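Local coordinates for FAD:protein FMN transferase (Pseudomonas stutzeri ATCC 14405 = CCUG 16156, PDB 5MGY) that probably transfers the FMN part of FAD onto a threonine of a target protein, with magnesium as its cofactor, at residues 162-167 and 181-186; 199-204 and 215-220; 258-263 and 272-277. All blocks are in the same frame, centred on the assembly; numbering follows the deposited sequence.

Interaction 1. Residues 162-167 and 181-186; sequences YAVDLV and VEITGE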
ATOM      1  N   TYR A 162      -2.529   1.154   5.961  1.00 27.49           N
ATOM      2  CA  TYR A 162      -3.086   1.911   7.060  1.00 28.54           C
ATOM      3  C   TYR A 162      -4.198   1.089   7.736  1.00 27.57           C
ATOM      4  O   TYR A 162      -4.199   0.947   8.953  1.00 29.26           O
ATOM      5  CB  TYR A 162      -3.634   3.208   6.519  1.00 30.16           C
ATOM      6  CG  TYR A 162      -4.232   4.110   7.545  1.00 33.21           C
ATOM      7  CD1 TYR A 162      -3.493   4.515   8.648  1.00 33.85           C
ATOM      8  CD2 TYR A 162      -5.568   4.594   7.401  1.00 36.08           C
ATOM      9  CE1 TYR A 162      -4.046   5.384   9.576  1.00 35.85           C
ATOM     10  CE2 TYR A 162      -6.131   5.467   8.320  1.00 35.40           C
ATOM     11  CZ  TYR A 162      -5.367   5.850   9.405  1.00 36.38           C
ATOM     12  OH  TYR A 162      -5.900   6.701  10.323  1.00 38.53           O
ATOM     13  N   ALA A 163      -5.079   0.506   6.931  1.00 26.23           N
ATOM     14  CA  ALA A 163      -6.181  -0.332   7.400  1.00 27.00           C
ATOM     15  C   ALA A 163      -5.678  -1.485   8.278  1.00 28.29           C
ATOM     16  O   ALA A 163      -6.276  -1.776   9.299  1.00 31.03           O
ATOM     17  CB  ALA A 163      -7.021  -0.854   6.223  1.00 25.60           C
ATOM     18  N   VAL A 164      -4.558  -2.098   7.893  1.00 29.29           N
ATOM     19  CA  VAL A 164      -3.961  -3.204   8.612  1.00 29.53           C
ATOM     20  C   VAL A 164      -3.493  -2.694   9.974  1.00 30.44           C
ATOM     21  O   VAL A 164      -3.715  -3.342  11.013  1.00 30.69           O
ATOM     22  CB  VAL A 164      -2.787  -3.791   7.782  1.00 29.60           C
ATOM     23  CG1 VAL A 164      -1.860  -4.692   8.616  1.00 30.82           C
ATOM     24  CG2 VAL A 164      -3.334  -4.587   6.625  1.00 29.90           C
ATOM     25  N   ASP A 165      -2.855  -1.517   9.972  1.00 30.58           N
ATOM     26  CA  ASP A 165      -2.307  -0.966  11.198  1.00 29.65           C
ATOM     27  C   ASP A 165      -3.476  -0.626  12.115  1.00 31.60           C
ATOM     28  O   ASP A 165      -3.426  -1.007  13.287  1.00 35.66           O
ATOM     29  CB  ASP A 165      -1.384   0.243  10.985  1.00 27.75           C
ATOM     30  CG  ASP A 165      -0.017  -0.107  10.382  1.00 28.21           C
ATOM     31  OD1 ASP A 165       0.482  -1.254  10.547  1.00 29.53           O
ATOM     32  OD2 ASP A 165       0.624   0.797   9.750  1.00 27.95           O
ATOM     33  N   LEU A 166      -4.531   0.006  11.587  1.00 29.91           N
ATOM     34  CA  LEU A 166      -5.703   0.320  12.412  1.00 30.74           C
ATOM     35  C   LEU A 166      -6.373  -0.918  13.008  1.00 30.46           C
ATOM     36  O   LEU A 166      -6.705  -0.927  14.187  1.00 31.93           O
ATOM     37  CB  LEU A 166      -6.741   1.191  11.678  1.00 29.38           C
ATOM     38  CG  LEU A 166      -6.306   2.640  11.349  1.00 30.36           C
ATOM     39  CD1 LEU A 166      -7.350   3.265  10.395  1.00 30.53           C
ATOM     40  CD2 LEU A 166      -5.988   3.504  12.593  1.00 27.97           C
ATOM     41  N   VAL A 167      -6.554  -1.953  12.211  1.00 30.95           N
ATOM     42  CA  VAL A 167      -7.124  -3.175  12.719  1.00 33.62           C
ATOM     43  C   VAL A 167      -6.253  -3.737  13.838  1.00 35.73           C
ATOM     44  O   VAL A 167      -6.753  -4.122  14.854  1.00 37.95           O
ATOM     45  CB  VAL A 167      -7.345  -4.208  11.607  1.00 33.55           C
ATOM     46  CG1 VAL A 167      -7.683  -5.582  12.189  1.00 33.67           C
ATOM     47  CG2 VAL A 167      -8.466  -3.723  10.705  1.00 32.95           C
ATOM     48  N   VAL A 181      -3.033 -10.313  10.131  1.00 36.93           N
ATOM     49  CA  VAL A 181      -4.130  -9.549   9.531  1.00 37.53           C
ATOM     50  C   VAL A 181      -3.784  -9.279   8.080  1.00 40.60           C
ATOM     51  O   VAL A 181      -2.783  -8.669   7.851  1.00 41.30           O
ATOM     52  CB  VAL A 181      -4.231  -8.206  10.231  1.00 35.58           C
ATOM     53  CG1 VAL A 181      -5.323  -7.378   9.701  1.00 35.95           C
ATOM     54  CG2 VAL A 181      -4.648  -8.376  11.624  1.00 35.02           C
ATOM     55  N   GLU A 182      -4.593  -9.678   7.103  1.00 43.21           N
ATOM     56  CA  GLU A 182      -4.285  -9.376   5.710  1.00 45.78           C
ATOM     57  C   GLU A 182      -5.431  -8.621   5.028  1.00 43.68           C
ATOM     58  O   GLU A 182      -6.542  -9.118   5.016  1.00 43.26           O
ATOM     59  CB  GLU A 182      -3.920 -10.665   4.973  1.00 52.96           C
ATOM     60  CG  GLU A 182      -3.909 -10.593   3.422  1.00 59.93           C
ATOM     61  CD  GLU A 182      -5.239 -11.056   2.755  1.00 71.69           C
ATOM     62  OE1 GLU A 182      -5.748 -10.464   1.797  1.00 80.75           O
ATOM     63  OE2 GLU A 182      -5.863 -12.035   3.162  1.00 75.43           O
ATOM     64  N   ILE A 183      -5.161  -7.441   4.452  1.00 41.46           N
ATOM     65  CA  ILE A 183      -6.200  -6.650   3.772  1.00 41.67           C
ATOM     66  C   ILE A 183      -5.691  -6.427   2.370  1.00 43.63           C
ATOM     67  O   ILE A 183      -4.712  -5.743   2.204  1.00 41.50           O
ATOM     68  CB  ILE A 183      -6.502  -5.340   4.507  1.00 39.70           C
ATOM     69  CG1 ILE A 183      -6.991  -5.679   5.930  1.00 41.46           C
ATOM     70  CG2 ILE A 183      -7.547  -4.505   3.762  1.00 39.18           C
ATOM     71  CD1 ILE A 183      -7.097  -4.499   6.882  1.00 43.35           C
ATOM     72  N   THR A 184      -6.330  -7.061   1.372  1.00 49.22           N
ATOM     73  CA  THR A 184      -5.988  -6.924  -0.086  1.00 46.95           C
ATOM     74  C   THR A 184      -4.520  -7.033  -0.342  1.00 47.28           C
ATOM     75  O   THR A 184      -3.952  -6.242  -1.094  1.00 53.72           O
ATOM     76  CB  THR A 184      -6.458  -5.611  -0.754  1.00 45.30           C
ATOM     77  OG1 THR A 184      -5.593  -4.537  -0.405  1.00 45.16           O
ATOM     78  CG2 THR A 184      -7.852  -5.261  -0.335  1.00 50.82           C
ATOM     79  N   GLY A 185      -3.881  -7.985   0.315  1.00 46.33           N
ATOM     80  CA  GLY A 185      -2.505  -8.306   0.073  1.00 45.88           C
ATOM     81  C   GLY A 185      -1.525  -7.740   1.058  1.00 45.53           C
ATOM     82  O   GLY A 185      -0.582  -8.423   1.426  1.00 48.41           O
ATOM     83  N   GLU A 186      -1.725  -6.512   1.507  1.00 43.22           N
ATOM     84  CA  GLU A 186      -0.924  -5.981   2.620  1.00 40.31           C
ATOM     85  C   GLU A 186      -1.233  -6.783   3.879  1.00 37.91           C
ATOM     86  O   GLU A 186      -2.363  -7.163   4.113  1.00 35.83           O
ATOM     87  CB  GLU A 186      -1.231  -4.482   2.895  1.00 39.02           C
ATOM     88  CG  GLU A 186      -0.515  -3.523   1.972  1.00 39.07           C
ATOM     89  CD  GLU A 186      -0.868  -3.705   0.520  1.00 41.23           C
ATOM     90  OE1 GLU A 186      -2.032  -4.082   0.259  1.00 47.63           O
ATOM     91  OE2 GLU A 186       0.006  -3.472  -0.367  1.00 44.66           O
TER

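Interaction 2. Residues 199-204 and 215-220; sequences WRIAIE and KIVELD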
ATOM      1  N   TRP A 199       4.168 -17.065  12.637  1.00 45.47           N
ATOM      2  CA  TRP A 199       3.452 -16.662  11.449  1.00 45.06           C
ATOM      3  C   TRP A 199       4.447 -16.525  10.258  1.00 45.42           C
ATOM      4  O   TRP A 199       5.503 -15.904  10.345  1.00 39.95           O
ATOM      5  CB  TRP A 199       2.747 -15.338  11.708  1.00 42.60           C
ATOM      6  CG  TRP A 199       1.750 -15.364  12.850  1.00 39.26           C
ATOM      7  CD1 TRP A 199       1.917 -14.786  14.077  1.00 36.63           C
ATOM      8  CD2 TRP A 199       0.434 -15.927  12.837  1.00 35.19           C
ATOM      9  NE1 TRP A 199       0.807 -14.977  14.833  1.00 35.84           N
ATOM     10  CE2 TRP A 199      -0.130 -15.660  14.097  1.00 35.93           C
ATOM     11  CE3 TRP A 199      -0.338 -16.569  11.863  1.00 35.92           C
ATOM     12  CZ2 TRP A 199      -1.424 -16.064  14.443  1.00 35.26           C
ATOM     13  CZ3 TRP A 199      -1.615 -16.976  12.196  1.00 36.77           C
ATOM     14  CH2 TRP A 199      -2.142 -16.740  13.496  1.00 35.73           C
ATOM     15  N   ARG A 200       4.083 -17.108   9.133  1.00 50.94           N
ATOM     16  CA  ARG A 200       4.931 -17.089   7.975  1.00 56.03           C
ATOM     17  C   ARG A 200       4.221 -16.614   6.735  1.00 55.71           C
ATOM     18  O   ARG A 200       3.032 -16.944   6.502  1.00 57.51           O
ATOM     19  CB  ARG A 200       5.379 -18.507   7.711  1.00 66.80           C
ATOM     20  CG  ARG A 200       6.024 -19.216   8.893  1.00 69.09           C
ATOM     21  CD  ARG A 200       6.536 -20.556   8.418  1.00 73.56           C
ATOM     22  NE  ARG A 200       7.886 -20.749   8.918  1.00 77.80           N
ATOM     23  CZ  ARG A 200       8.227 -21.665   9.811  1.00 83.25           C
ATOM     24  NH1 ARG A 200       7.308 -22.497  10.330  1.00 86.50           N
ATOM     25  NH2 ARG A 200       9.487 -21.728  10.215  1.00 80.35           N
ATOM     26  N   ILE A 201       4.939 -15.855   5.925  1.00 56.71           N
ATOM     27  CA  ILE A 201       4.440 -15.500   4.619  1.00 61.18           C
ATOM     28  C   ILE A 201       5.463 -16.059   3.595  1.00 59.35           C
ATOM     29  O   ILE A 201       6.644 -16.348   3.910  1.00 45.55           O
ATOM     30  CB  ILE A 201       4.138 -13.960   4.534  1.00 67.70           C
ATOM     31  CG1 ILE A 201       3.260 -13.555   3.324  1.00 80.26           C
ATOM     32  CG2 ILE A 201       5.419 -13.145   4.457  1.00 66.06           C
ATOM     33  CD1 ILE A 201       1.897 -14.231   3.161  1.00 83.87           C
ATOM     34  N   ALA A 202       4.968 -16.239   2.370  1.00 63.15           N
ATOM     35  CA  ALA A 202       5.790 -16.557   1.191  1.00 63.32           C
ATOM     36  C   ALA A 202       5.898 -15.358   0.236  1.00 59.85           C
ATOM     37  O   ALA A 202       4.873 -14.787  -0.166  1.00 61.40           O
ATOM     38  CB  ALA A 202       5.158 -17.724   0.446  1.00 69.46           C
ATOM     39  N   ILE A 203       7.119 -14.989  -0.143  1.00 53.80           N
ATOM     40  CA  ILE A 203       7.304 -14.061  -1.228  1.00 52.13           C
ATOM     41  C   ILE A 203       7.602 -14.895  -2.470  1.00 56.15           C
ATOM     42  O   ILE A 203       8.442 -15.821  -2.397  1.00 50.23           O
ATOM     43  CB  ILE A 203       8.441 -13.103  -0.920  1.00 49.81           C
ATOM     44  CG1 ILE A 203       8.102 -12.322   0.344  1.00 47.25           C
ATOM     45  CG2 ILE A 203       8.639 -12.140  -2.089  1.00 51.80           C
ATOM     46  CD1 ILE A 203       9.259 -11.705   1.088  1.00 44.52           C
ATOM     47  N   GLU A 204       6.926 -14.566  -3.584  1.00 58.37           N
ATOM     48  CA  GLU A 204       7.220 -15.213  -4.868  1.00 63.96           C
ATOM     49  C   GLU A 204       8.601 -14.789  -5.417  1.00 67.45           C
ATOM     50  O   GLU A 204       9.003 -13.603  -5.340  1.00 64.85           O
ATOM     51  CB  GLU A 204       6.138 -14.915  -5.915  1.00 66.41           C
ATOM     52  CG  GLU A 204       4.791 -15.576  -5.690  1.00 68.50           C
ATOM     53  CD  GLU A 204       4.882 -17.092  -5.673  1.00 72.54           C
ATOM     54  OE1 GLU A 204       5.145 -17.739  -6.721  1.00 87.53           O
ATOM     55  OE2 GLU A 204       4.699 -17.635  -4.595  1.00 70.32           O
ATOM     56  N   LYS A 215      10.563 -17.549  -1.208  1.00 71.97           N
ATOM     57  CA  LYS A 215      11.299 -17.155  -0.014  1.00 70.84           C
ATOM     58  C   LYS A 215      10.317 -17.056   1.174  1.00 68.27           C
ATOM     59  O   LYS A 215       9.369 -16.274   1.149  1.00 66.96           O
ATOM     60  CB  LYS A 215      11.992 -15.826  -0.290  1.00 73.74           C
ATOM     61  CG  LYS A 215      12.659 -15.156   0.889  1.00 77.02           C
ATOM     62  CD  LYS A 215      13.782 -15.981   1.469  1.00 83.50           C
ATOM     63  CE  LYS A 215      14.343 -15.335   2.730  1.00 84.89           C
ATOM     64  NZ  LYS A 215      15.674 -15.908   3.042  1.00 89.82           N
ATOM     65  N   ILE A 216      10.555 -17.855   2.209  1.00 65.24           N
ATOM     66  CA  ILE A 216       9.664 -17.930   3.373  1.00 65.08           C
ATOM     67  C   ILE A 216      10.210 -17.172   4.562  1.00 61.08           C
ATOM     68  O   ILE A 216      11.295 -17.438   5.003  1.00 56.84           O
ATOM     69  CB  ILE A 216       9.463 -19.370   3.828  1.00 67.93           C
ATOM     70  CG1 ILE A 216       9.002 -20.237   2.653  1.00 76.96           C
ATOM     71  CG2 ILE A 216       8.477 -19.466   4.975  1.00 65.84           C
ATOM     72  CD1 ILE A 216       7.796 -19.745   1.880  1.00 77.58           C
ATOM     73  N   VAL A 217       9.416 -16.259   5.099  1.00 60.93           N
ATOM     74  CA  VAL A 217       9.858 -15.433   6.202  1.00 62.88           C
ATOM     75  C   VAL A 217       8.883 -15.513   7.369  1.00 58.41           C
ATOM     76  O   VAL A 217       7.696 -15.734   7.216  1.00 58.36           O
ATOM     77  CB  VAL A 217      10.074 -13.941   5.791  1.00 67.45           C
ATOM     78  CG1 VAL A 217      11.108 -13.863   4.668  1.00 69.58           C
ATOM     79  CG2 VAL A 217       8.773 -13.236   5.404  1.00 68.75           C
ATOM     80  N   GLU A 218       9.433 -15.272   8.538  1.00 54.99           N
ATOM     81  CA  GLU A 218       8.729 -15.299   9.768  1.00 56.53           C
ATOM     82  C   GLU A 218       8.404 -13.848  10.148  1.00 52.24           C
ATOM     83  O   GLU A 218       9.296 -13.039  10.248  1.00 52.42           O
ATOM     84  CB  GLU A 218       9.592 -16.047  10.800  1.00 61.04           C
ATOM     85  CG  GLU A 218       9.884 -17.481  10.302  1.00 70.17           C
ATOM     86  CD  GLU A 218      10.705 -18.336  11.255  1.00 74.05           C
ATOM     87  OE1 GLU A 218      11.010 -17.836  12.395  1.00 73.92           O
ATOM     88  OE2 GLU A 218      11.008 -19.497  10.831  1.00 72.56           O
ATOM     89  N   LEU A 219       7.123 -13.499  10.299  1.00 47.69           N
ATOM     90  CA  LEU A 219       6.745 -12.142  10.664  1.00 45.94           C
ATOM     91  C   LEU A 219       6.404 -12.089  12.124  1.00 46.44           C
ATOM     92  O   LEU A 219       5.531 -12.827  12.591  1.00 49.47           O
ATOM     93  CB  LEU A 219       5.540 -11.685   9.860  1.00 47.04           C
ATOM     94  CG  LEU A 219       5.723 -11.580   8.341  1.00 49.52           C
ATOM     95  CD1 LEU A 219       4.415 -11.315   7.638  1.00 50.21           C
ATOM     96  CD2 LEU A 219       6.671 -10.473   7.987  1.00 49.86           C
ATOM     97  N   ASP A 220       7.101 -11.242  12.863  1.00 46.88           N
ATOM     98  CA  ASP A 220       6.810 -11.042  14.293  1.00 47.87           C
ATOM     99  C   ASP A 220       7.002  -9.552  14.559  1.00 45.46           C
ATOM    100  O   ASP A 220       8.068  -9.103  14.906  1.00 43.18           O
ATOM    101  CB  ASP A 220       7.710 -11.921  15.211  1.00 49.37           C
ATOM    102  CG  ASP A 220       7.305 -11.879  16.748  1.00 51.64           C
ATOM    103  OD1 ASP A 220       7.990 -12.527  17.586  1.00 55.67           O
ATOM    104  OD2 ASP A 220       6.324 -11.218  17.146  1.00 47.97           O
TER

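Interaction 3. Residues 258-263 and 272-277; sequences AAVTVI and GLSTAL. With MG (magnesium ion), chain I.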
ATOM      1  N   ALA A 258       8.899  -5.959 -11.983  1.00 44.14           N
ATOM      2  CA  ALA A 258       7.596  -6.625 -12.081  1.00 43.94           C
ATOM      3  C   ALA A 258       6.855  -6.736 -10.734  1.00 45.55           C
ATOM      4  O   ALA A 258       5.626  -6.765 -10.673  1.00 45.65           O
ATOM      5  CB  ALA A 258       7.760  -8.009 -12.680  1.00 45.38           C
ATOM      6  N   ALA A 259       7.614  -6.820  -9.659  1.00 45.78           N
ATOM      7  CA  ALA A 259       7.076  -6.792  -8.327  1.00 43.81           C
ATOM      8  C   ALA A 259       8.183  -6.368  -7.374  1.00 43.09           C
ATOM      9  O   ALA A 259       9.383  -6.591  -7.628  1.00 47.60           O
ATOM     10  CB  ALA A 259       6.573  -8.177  -7.942  1.00 44.64           C
ATOM     11  N   VAL A 260       7.782  -5.768  -6.262  1.00 39.83           N
ATOM     12  CA  VAL A 260       8.700  -5.418  -5.198  1.00 35.34           C
ATOM     13  C   VAL A 260       7.915  -5.596  -3.900  1.00 35.78           C
ATOM     14  O   VAL A 260       6.695  -5.418  -3.818  1.00 35.10           O
ATOM     15  CB  VAL A 260       9.337  -4.041  -5.418  1.00 32.89           C
ATOM     16  CG1 VAL A 260       8.259  -3.009  -5.641  1.00 34.18           C
ATOM     17  CG2 VAL A 260      10.233  -3.639  -4.271  1.00 31.78           C
ATOM     18  N   THR A 261       8.621  -6.044  -2.889  1.00 35.74           N
ATOM     19  CA  THR A 261       7.996  -6.426  -1.674  1.00 35.41           C
ATOM     20  C   THR A 261       8.753  -5.646  -0.661  1.00 36.70           C
ATOM     21  O   THR A 261       9.945  -5.689  -0.701  1.00 38.52           O
ATOM     22  CB  THR A 261       8.180  -7.932  -1.411  1.00 34.36           C
ATOM     23  OG1 THR A 261       7.380  -8.696  -2.317  1.00 32.34           O
ATOM     24  CG2 THR A 261       7.747  -8.249  -0.046  1.00 34.98           C
ATOM     25  N   VAL A 262       8.077  -4.950   0.254  1.00 37.58           N
ATOM     26  CA  VAL A 262       8.765  -4.261   1.336  1.00 39.68           C
ATOM     27  C   VAL A 262       8.320  -4.771   2.707  1.00 39.04           C
ATOM     28  O   VAL A 262       7.188  -5.181   2.883  1.00 43.93           O
ATOM     29  CB  VAL A 262       8.535  -2.761   1.214  1.00 43.29           C
ATOM     30  CG1 VAL A 262       9.082  -1.972   2.418  1.00 46.10           C
ATOM     31  CG2 VAL A 262       9.200  -2.258  -0.049  1.00 44.66           C
ATOM     32  N   ILE A 263       9.223  -4.717   3.668  1.00 35.81           N
ATOM     33  CA  ILE A 263       8.989  -5.196   4.997  1.00 35.93           C
ATOM     34  C   ILE A 263       9.417  -4.085   5.913  1.00 33.84           C
ATOM     35  O   ILE A 263      10.551  -3.583   5.811  1.00 35.30           O
ATOM     36  CB  ILE A 263       9.749  -6.545   5.247  1.00 38.60           C
ATOM     37  CG1 ILE A 263       9.310  -7.531   4.127  1.00 39.71           C
ATOM     38  CG2 ILE A 263       9.500  -7.082   6.667  1.00 39.26           C
ATOM     39  CD1 ILE A 263       9.407  -8.993   4.424  1.00 40.34           C
ATOM     40  N   GLY A 272       3.524   2.159   1.148  1.00 28.40           N
ATOM     41  CA  GLY A 272       3.945   3.389   0.564  1.00 29.63           C
ATOM     42  C   GLY A 272       5.248   3.202  -0.181  1.00 31.20           C
ATOM     43  O   GLY A 272       5.338   3.501  -1.387  1.00 29.27           O
ATOM     44  N   LEU A 273       6.264   2.720   0.549  1.00 31.79           N
ATOM     45  CA  LEU A 273       7.608   2.484  -0.021  1.00 30.55           C
ATOM     46  C   LEU A 273       7.516   1.472  -1.133  1.00 29.84           C
ATOM     47  O   LEU A 273       7.998   1.685  -2.211  1.00 33.68           O
ATOM     48  CB  LEU A 273       8.599   2.027   1.024  1.00 31.23           C
ATOM     49  CG  LEU A 273       8.833   3.083   2.142  1.00 33.09           C
ATOM     50  CD1 LEU A 273       9.684   2.480   3.262  1.00 34.23           C
ATOM     51  CD2 LEU A 273       9.477   4.342   1.612  1.00 32.93           C
ATOM     52  N   SER A 274       6.827   0.400  -0.915  1.00 30.03           N
ATOM     53  CA  SER A 274       6.506  -0.484  -2.020  1.00 32.37           C
ATOM     54  C   SER A 274       6.027   0.235  -3.286  1.00 31.50           C
ATOM     55  O   SER A 274       6.512  -0.042  -4.365  1.00 29.71           O
ATOM     56  CB  SER A 274       5.443  -1.510  -1.593  1.00 33.59           C
ATOM     57  OG  SER A 274       5.051  -2.254  -2.697  1.00 34.36           O
ATOM     58  N   THR A 275       5.061   1.135  -3.151  1.00 32.26           N
ATOM     59  CA  THR A 275       4.587   1.916  -4.320  1.00 33.68           C
ATOM     60  C   THR A 275       5.705   2.775  -4.973  1.00 31.98           C
ATOM     61  O   THR A 275       5.722   2.934  -6.204  1.00 30.49           O
ATOM     62  CB  THR A 275       3.359   2.800  -3.937  1.00 34.43           C
ATOM     63  OG1 THR A 275       2.259   1.951  -3.616  1.00 38.26           O
ATOM     64  CG2 THR A 275       2.912   3.709  -5.077  1.00 35.54           C
ATOM     65  N   ALA A 276       6.573   3.330  -4.127  1.00 30.54           N
ATOM     66  CA  ALA A 276       7.630   4.251  -4.522  1.00 32.59           C
ATOM     67  C   ALA A 276       8.733   3.524  -5.280  1.00 35.51           C
ATOM     68  O   ALA A 276       9.296   4.047  -6.274  1.00 33.43           O
ATOM     69  CB  ALA A 276       8.245   4.889  -3.289  1.00 31.88           C
ATOM     70  N   LEU A 277       9.052   2.331  -4.778  1.00 35.44           N
ATOM     71  CA  LEU A 277      10.074   1.485  -5.372  1.00 36.10           C
ATOM     72  C   LEU A 277       9.639   1.032  -6.744  1.00 38.90           C
ATOM     73  O   LEU A 277      10.453   1.020  -7.644  1.00 46.54           O
ATOM     74  CB  LEU A 277      10.406   0.282  -4.469  1.00 34.16           C
ATOM     75  CG  LEU A 277      11.120   0.711  -3.214  1.00 32.92           C
ATOM     76  CD1 LEU A 277      11.564  -0.496  -2.416  1.00 32.89           C
ATOM     77  CD2 LEU A 277      12.321   1.625  -3.533  1.00 32.10           C
TER
HETATM   78 MG    MG I 401       0.513   0.593  -2.390  1.00 51.00          MG

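Interaction 1. Residues 162-167 and 181-186
Ile183 meets a flat group of the helix: its CD1 lies over the peptide link joining Ala163 to Val164, 3.6 Å from Ala163 C and equally far from Val164 N. The Tyr162 ring belongs to another side of the helix; Leu166 CD1 sits over one of its faces, offset toward the rim, and the hydroxyl bonds to Glu82. This is a helix laid on an antiparallel sheet, with residues 162-167 running against strand 181-183 at 148° and axes 8.2 Å apart. The contact is buried and apolar. Ile183 places CG1 anti to its carbonyl carbon (chi1 -60°) and then runs extended, carrying CD1 to the helix backbone and to Ala163 CB, 3.7 Å away. Val164 slides past it in the opposite sense, CG2 alongside CB and CG1 of the isoleucine. One turn further on, Val167 divides its branches: CG1 rests 3.9 Å from Val181 CG1, while CG2 faces Ile183 CD1. The strand then leaves through a type I' turn, Ile183 to Glu186, closed by the backbone bond from Ile183 N to Glu186 O. Glu186 starts toward the helix, but its carboxylate leads off to Ser225 OG, close to the magnesium ligand Asp271. On the helix side of that turn, Val164 CG2 packs 3.7 Å from Glu186 O.

Interaction 2. Residues 199-204 and 215-220
Lys215 NZ is gripped by backbone carbonyls near the C terminus, those of Phe318 and Gly321 with a weak third bond to Gly319, while the backbone of the same lysine pairs with Ile203. A bend at chi2 (63°) carries the amine away from the partner strand toward that cluster. Its carbonyl O accepts a hydrogen bond from Ile203 N at 2.9 Å, and Lys215 N donates in turn to Ile203 O. Two residues along, Ile201 and Val217 exchange a second reciprocal pair of N-H...O bonds. Residues 199-204 and 215-220 are thus the two arms of an antiparallel beta hairpin that forms a small sheet of its own. One face carries Ile201, Ile203, Val217 and Leu219. There Ile201 CG2, wedged between its own backbone N and carbonyl carbon, lies 3.5 Å from Val217 CG2 and 3.8 Å from Leu219 CD1. Leu187 lies against Ile201 and Leu219, and Phe314 and Phe318 cover Ile203 and Val217. The other face is more exposed. On it Arg200 and Glu218, a non-hydrogen-bonded pair, run side by side, and a salt bridge joins Arg200 NH2 to Glu218 OE2 at 2.8 Å. The bond is weakly directed: the N-H...O angle is 126°, and the guanidinium and carboxylate planes stand 78° apart. Further along this face, Ile216 CD1 packs 3.6 Å from Ala202 CB.

Interaction 3. Residues 258-263 and 272-277
Leu277 packs against two valines at once: its CD1 lies 3.8 Å from Val262 CG2 and 3.9 Å from Val260 CG2. This is the dense part of the contact, where helix 272-277 runs over strand 258-263 at 149°, with 7.6 Å between their axes. The Val260 and Leu277 side chains cross at about a right angle, and the leucine CB also touches both branches of the valine. Val260 CG1 reaches the helix backbone as well, 3.7 Å from Ser274 O. Val262 has CG1 anti to its backbone N (chi1 173°), which turns CG2 toward the helix, 3.7 Å from Ser274 N. The only polar side chain in this packing is that of Ser274, and it adds its CB to the valine contact. Toward Leu273 the fit slackens: Val262 CG1 comes no nearer than 4.3 Å to Leu273 CB.

The far side of the helix is of another kind. Thr275, partly exposed, points away from the strand and gives OG1 to the magnesium ion at 2.5 Å, where Ser157 O and Asp271 OD2 complete the protein ligands seen in this model. The valine-lined face thus seats the helix on the sheet while a neighbouring position on the same turn holds the metal.

At its start the strand carries a classic beta bulge, Ala258 and Ala259 both facing Val299. Strand 257-264 lies between strands 222-227 and 295-301, antiparallel to each; Phe298 of the latter touches both Val260 and Leu277, and helix 267-292 spans the link between strands 257-264 and 295-301.

In the fold
Following the chain from the N terminus, the three contacts come in series, and none nests within or crosses another. Interaction 1 closes the short link from helix 159-173 to strand 179-183, fixing that helix on the large antiparallel sheet. Interaction 2 then closes the hairpin of strands 199-205 and 213-219, a separate two-stranded sheet. Interaction 3 closes the turn from strand 257-264 into helix 267-292, bringing in one magnesium ligand. Interactions 1 and 3 reach the same large sheet, with centres about 16 Å apart. The hairpin touches interaction 3 directly, Ile203 CG2 lying 3.7 Å from Thr261 OG1, and so packs against that sheet.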